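Local coordinates for cell division control protein 53 (Saccharomyces cerevisiae, PDB 3O2P) that forms the cullin scaffold of SCF ubiquitin ligases, which ubiquitinate proteins destined for the proteasome, and is represented by its C-terminal neddylation domain, at residues K58-M61 and V62-I66; G78-G81 and E82-A85. All blocks are in the same frame, centred on the assembly; numbering follows the deposited sequence.

Contact 1 of 2, residues K58-M61 and V62-I66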
loop_
_atom_site.group_PDB
_atom_site.type_symbol
_atom_site.label_atom_id
_atom_site.label_comp_id
_atom_site.label_asym_id
_atom_site.label_seq_id
_atom_site.Cartn_x
_atom_site.Cartn_y
_atom_site.Cartn_z
ATOM N N LYS B 58 6.670 -26.516 -2.621
ATOM C CA LYS B 58 6.989 -25.899 -1.342
ATOM C C LYS B 58 6.060 -24.708 -1.104
ATOM O O LYS B 58 5.614 -24.057 -2.055
ATOM C CB LYS B 58 8.443 -25.418 -1.327
ATOM C CG LYS B 58 9.484 -26.526 -1.409
ATOM C CD LYS B 58 9.441 -27.443 -0.200
ATOM C CE LYS B 58 10.511 -28.528 -0.347
ATOM N NZ LYS B 58 10.737 -29.249 0.942
ATOM N N VAL B 59 5.788 -24.413 0.165
ATOM C CA VAL B 59 4.879 -23.335 0.510
ATOM C C VAL B 59 5.346 -22.031 -0.134
ATOM O O VAL B 59 4.547 -21.274 -0.695
ATOM C CB VAL B 59 4.768 -23.162 2.038
ATOM C CG1 VAL B 59 4.012 -21.877 2.389
ATOM C CG2 VAL B 59 4.099 -24.385 2.663
ATOM N N SER B 60 6.648 -21.782 -0.062
ATOM C CA SER B 60 7.218 -20.565 -0.617
ATOM C C SER B 60 6.925 -20.445 -2.110
ATOM O O SER B 60 6.745 -19.344 -2.619
ATOM C CB SER B 60 8.723 -20.517 -0.368
ATOM O OG SER B 60 9.388 -21.519 -1.108
ATOM N N MET B 61 6.883 -21.574 -2.813
ATOM C CA MET B 61 6.554 -21.538 -4.234
ATOM C C MET B 61 5.098 -21.187 -4.420
ATOM O O MET B 61 4.748 -20.409 -5.310
ATOM C CB MET B 61 6.817 -22.886 -4.899
ATOM C CG MET B 61 8.254 -23.308 -4.887
ATOM S SD MET B 61 8.359 -25.027 -5.361
ATOM C CE MET B 61 10.130 -25.299 -5.192
ATOM N N VAL B 62 4.248 -21.780 -3.587
ATOM C CA VAL B 62 2.813 -21.534 -3.684
ATOM C C VAL B 62 2.482 -20.064 -3.407
ATOM O O VAL B 62 1.676 -19.457 -4.111
ATOM C CB VAL B 62 2.005 -22.445 -2.752
ATOM C CG1 VAL B 62 0.502 -22.120 -2.864
ATOM C CG2 VAL B 62 2.241 -23.897 -3.115
ATOM N N LYS B 63 3.132 -19.500 -2.397
ATOM C CA LYS B 63 2.943 -18.103 -2.046
ATOM C C LYS B 63 3.376 -17.154 -3.163
ATOM O O LYS B 63 2.697 -16.160 -3.404
ATOM C CB LYS B 63 3.666 -17.786 -0.745
ATOM C CG LYS B 63 3.134 -18.607 0.411
ATOM C CD LYS B 63 3.657 -18.104 1.736
ATOM C CE LYS B 63 3.191 -16.699 1.999
ATOM N NZ LYS B 63 3.870 -16.118 3.176
ATOM N N ARG B 64 4.489 -17.448 -3.834
ATOM C CA ARG B 64 4.880 -16.671 -5.017
ATOM C C ARG B 64 3.781 -16.716 -6.085
ATOM O O ARG B 64 3.404 -15.686 -6.647
ATOM C CB ARG B 64 6.221 -17.144 -5.607
ATOM C CG ARG B 64 7.420 -16.861 -4.697
ATOM C CD ARG B 64 8.760 -16.841 -5.450
ATOM N NE ARG B 64 9.024 -18.068 -6.199
ATOM C CZ ARG B 64 9.433 -19.210 -5.655
ATOM N NH1 ARG B 64 9.626 -19.300 -4.345
ATOM N NH2 ARG B 64 9.649 -20.264 -6.425
ATOM N N ALA B 65 3.265 -17.912 -6.352
ATOM C CA ALA B 65 2.165 -18.078 -7.297
ATOM C C ALA B 65 0.955 -17.228 -6.870
ATOM O O ALA B 65 0.333 -16.536 -7.691
ATOM C CB ALA B 65 1.783 -19.566 -7.410
ATOM N N ILE B 66 0.632 -17.269 -5.579
ATOM C CA ILE B 66 -0.477 -16.480 -5.054
ATOM C C ILE B 66 -0.247 -14.988 -5.284
ATOM O O ILE B 66 -1.162 -14.256 -5.681
ATOM C CB ILE B 66 -0.731 -16.758 -3.553
ATOM C CG1 ILE B 66 -1.286 -18.175 -3.366
ATOM C CG2 ILE B 66 -1.726 -15.764 -2.976
ATOM C CD1 ILE B 66 -1.485 -18.557 -1.928
#
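With chi1 at -68° CG of Arg64 stands beside its own backbone N, and the bend at chi3 (-56°) turns the guanidinium back over the first helical turn, alongside Met61 and near the carbonyl of Ser60. Met61 CA lies 3.6 Å above the plane of the group, toward its rim, and the same Met61 brings CG within 3.7 Å of Arg64 NH2. The Arg64 CG methylene rests 3.3 Å from Ser60 O. That carbonyl also accepts the backbone N of Arg64 at 3.2 Å, the ordinary helical bond. An alanine in place of Arg64 would keep this backbone bond but is likely to uncover Met61 CG and CA and strip an aromatic side chain of another protein's chain of its packing partner.

These residues begin helix 59-71, the third helix of the winged-helix fold of the neddylation domain, at the position that corresponds to the recognition helix in DNA-binding winged-helix proteins. Lys58 occupies the N-cap, and its carbonyl O receives Val62 N at 3.1 Å. The backbone N of Lys58 makes a weak bond to Met61 SD at 3.5 Å, the extended methionine chain having carried the sulfur back past the helix start. Met61 O is gripped twice, by Ala65 N and by Gln21 NE2 of helix 8-35.

On another side Val59 and Lys63 run side by side, CG1 of Val59 touching CD of Lys63 at 3.8 Å, while Lys63 N bonds Val59 O at 2.8 Å. The lysine's aliphatic part thus lies against the valine, and beyond these two segments its NZ reaches an acidic side chain of the other protein's chain in a salt bridge. Val59 packs on Val44 and Ile48 of helix 40-51, and the buried Val62 on its Cys47.

Contact 2 of 2, residues G78-G81 and E82-A85; sequences GDDG and ESYA
Glu82, just before strand 83-86, donates its backbone N to Asp80 OD1 at 3.0 Å, which closes an Asx turn. Asp80 holds CG between its backbone N and carbonyl carbon (chi1 62°), swinging the carboxylate forward over the following residues, and Glu82 N meets OD1 from well above the carboxylate plane. The extended Glu82 side chain passes Asp80, CG 3.5 Å from Asp80 O, and packs on an apolar side chain of the other protein's chain. Glu82 OE2 stays 5.2 Å from Asp80 OD2; the like charges may feel each other weakly, though the two donors on OD1 would probably steady the aspartate's negative form.

Ser83 supplies the second of those donors: its OG gives a hydrogen bond to Asp80 OD1 at 2.8 Å on the syn side, from the face opposite to the one Glu82 N uses. OD1 is therefore held across its plane, which should fix the rotation of the carboxylate. The same serine offers its carbonyl O to Gly78 N at 2.9 Å in a nearly straight bond, pairing the two ends of the loop. Glycine suits position 78, since a beta carbon there would run into Ser83 OG. From Gly78 the chain makes a type I turn, with Gly81 N bonded to Gly78 O at 2.8 Å, and Gly81 then takes a positive phi of 77°, easy for glycine, to lead back into Glu82.

The CB of Tyr84 points away from the loop, and its OH hydrogen-bonds His40 ND1, at the start of helix 40-51, as well as a bound glycerol. Ala85 pairs its backbone with Gln76. The loop is the tip of the winged-helix hairpin, joining edge strand 75-77 to the central strand 83-86, whose other side is lined by strand 37-39.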
loop_
_atom_site.group_PDB
_atom_site.type_symbol
_atom_site.label_atom_id
_atom_site.label_comp_id
_atom_site.label_asym_id
_atom_site.label_seq_id
_atom_site.Cartn_x
_atom_site.Cartn_y
_atom_site.Cartn_z
ATOM N N GLY B 78 -8.862 -11.236 1.367
ATOM C CA GLY B 78 -10.013 -10.879 2.181
ATOM C C GLY B 78 -9.687 -9.817 3.220
ATOM O O GLY B 78 -8.521 -9.553 3.512
ATOM N N ASP B 79 -10.726 -9.209 3.783
ATOM C CA ASP B 79 -10.555 -8.173 4.793
ATOM C C ASP B 79 -9.784 -8.675 6.005
ATOM O O ASP B 79 -9.069 -7.904 6.646
ATOM C CB ASP B 79 -11.911 -7.636 5.230
ATOM C CG ASP B 79 -12.773 -7.227 4.055
ATOM O OD1 ASP B 79 -12.225 -6.651 3.087
ATOM O OD2 ASP B 79 -13.997 -7.479 4.101
ATOM N N ASP B 80 -9.932 -9.962 6.324
ATOM C CA ASP B 80 -9.212 -10.537 7.461
ATOM C C ASP B 80 -7.717 -10.679 7.172
ATOM O O ASP B 80 -6.918 -10.931 8.076
ATOM C CB ASP B 80 -9.834 -11.868 7.927
ATOM C CG ASP B 80 -9.806 -12.948 6.857
ATOM O OD1 ASP B 80 -9.133 -12.755 5.824
ATOM O OD2 ASP B 80 -10.458 -14.000 7.060
ATOM N N GLY B 81 -7.349 -10.502 5.906
ATOM C CA GLY B 81 -5.954 -10.516 5.500
ATOM C C GLY B 81 -5.330 -11.900 5.403
ATOM O O GLY B 81 -4.127 -12.029 5.153
ATOM N N GLU B 82 -6.145 -12.935 5.598
ATOM C CA GLU B 82 -5.660 -14.318 5.527
ATOM C C GLU B 82 -6.631 -15.290 4.849
ATOM O O GLU B 82 -6.756 -16.450 5.248
ATOM C CB GLU B 82 -5.255 -14.833 6.913
ATOM C CG GLU B 82 -6.104 -14.312 8.054
ATOM C CD GLU B 82 -5.674 -14.875 9.412
ATOM O OE1 GLU B 82 -4.456 -14.952 9.688
ATOM O OE2 GLU B 82 -6.564 -15.239 10.208
ATOM N N SER B 83 -7.322 -14.789 3.830
ATOM C CA SER B 83 -8.172 -15.598 2.968
ATOM C C SER B 83 -8.113 -14.952 1.592
ATOM O O SER B 83 -7.570 -13.853 1.451
ATOM C CB SER B 83 -9.612 -15.632 3.491
ATOM O OG SER B 83 -10.114 -14.331 3.752
ATOM N N TYR B 84 -8.645 -15.629 0.579
ATOM C CA TYR B 84 -8.644 -15.073 -0.771
ATOM C C TYR B 84 -9.984 -15.283 -1.452
ATOM O O TYR B 84 -10.673 -16.262 -1.198
ATOM C CB TYR B 84 -7.523 -15.679 -1.634
ATOM C CG TYR B 84 -6.169 -15.683 -0.959
ATOM C CD1 TYR B 84 -5.402 -14.524 -0.874
ATOM C CD2 TYR B 84 -5.665 -16.843 -0.399
ATOM C CE1 TYR B 84 -4.171 -14.529 -0.247
ATOM C CE2 TYR B 84 -4.443 -16.858 0.223
ATOM C CZ TYR B 84 -3.698 -15.705 0.295
ATOM O OH TYR B 84 -2.472 -15.733 0.925
ATOM N N ALA B 85 -10.342 -14.344 -2.313
ATOM C CA ALA B 85 -11.546 -14.453 -3.103
ATOM C C ALA B 85 -11.162 -14.490 -4.577
ATOM O O ALA B 85 -10.309 -13.708 -5.030
ATOM C CB ALA B 85 -12.465 -13.272 -2.817
#

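Contact 1 comes first along the chain, in the opening turns of helix 59-71; the rest of that helix and strand 75-77 follow before contact 2 turns the hairpin into strand 83-86. Their centres are 16 Å apart, yet the two meet directly where Ile66 CG2 packs on Tyr84 CZ at 3.8 Å. This is one point where helix 59-71 rests on the wing of the same winged-helix domain. The two contacts also both reach the chain of another protein, through Val59, Lys63 and Arg64 on the helix and Glu82 and Tyr84 on the hairpin, so the partner spans both elements of the domain that, by similarity, carries the NEDD8 acceptor Lys33.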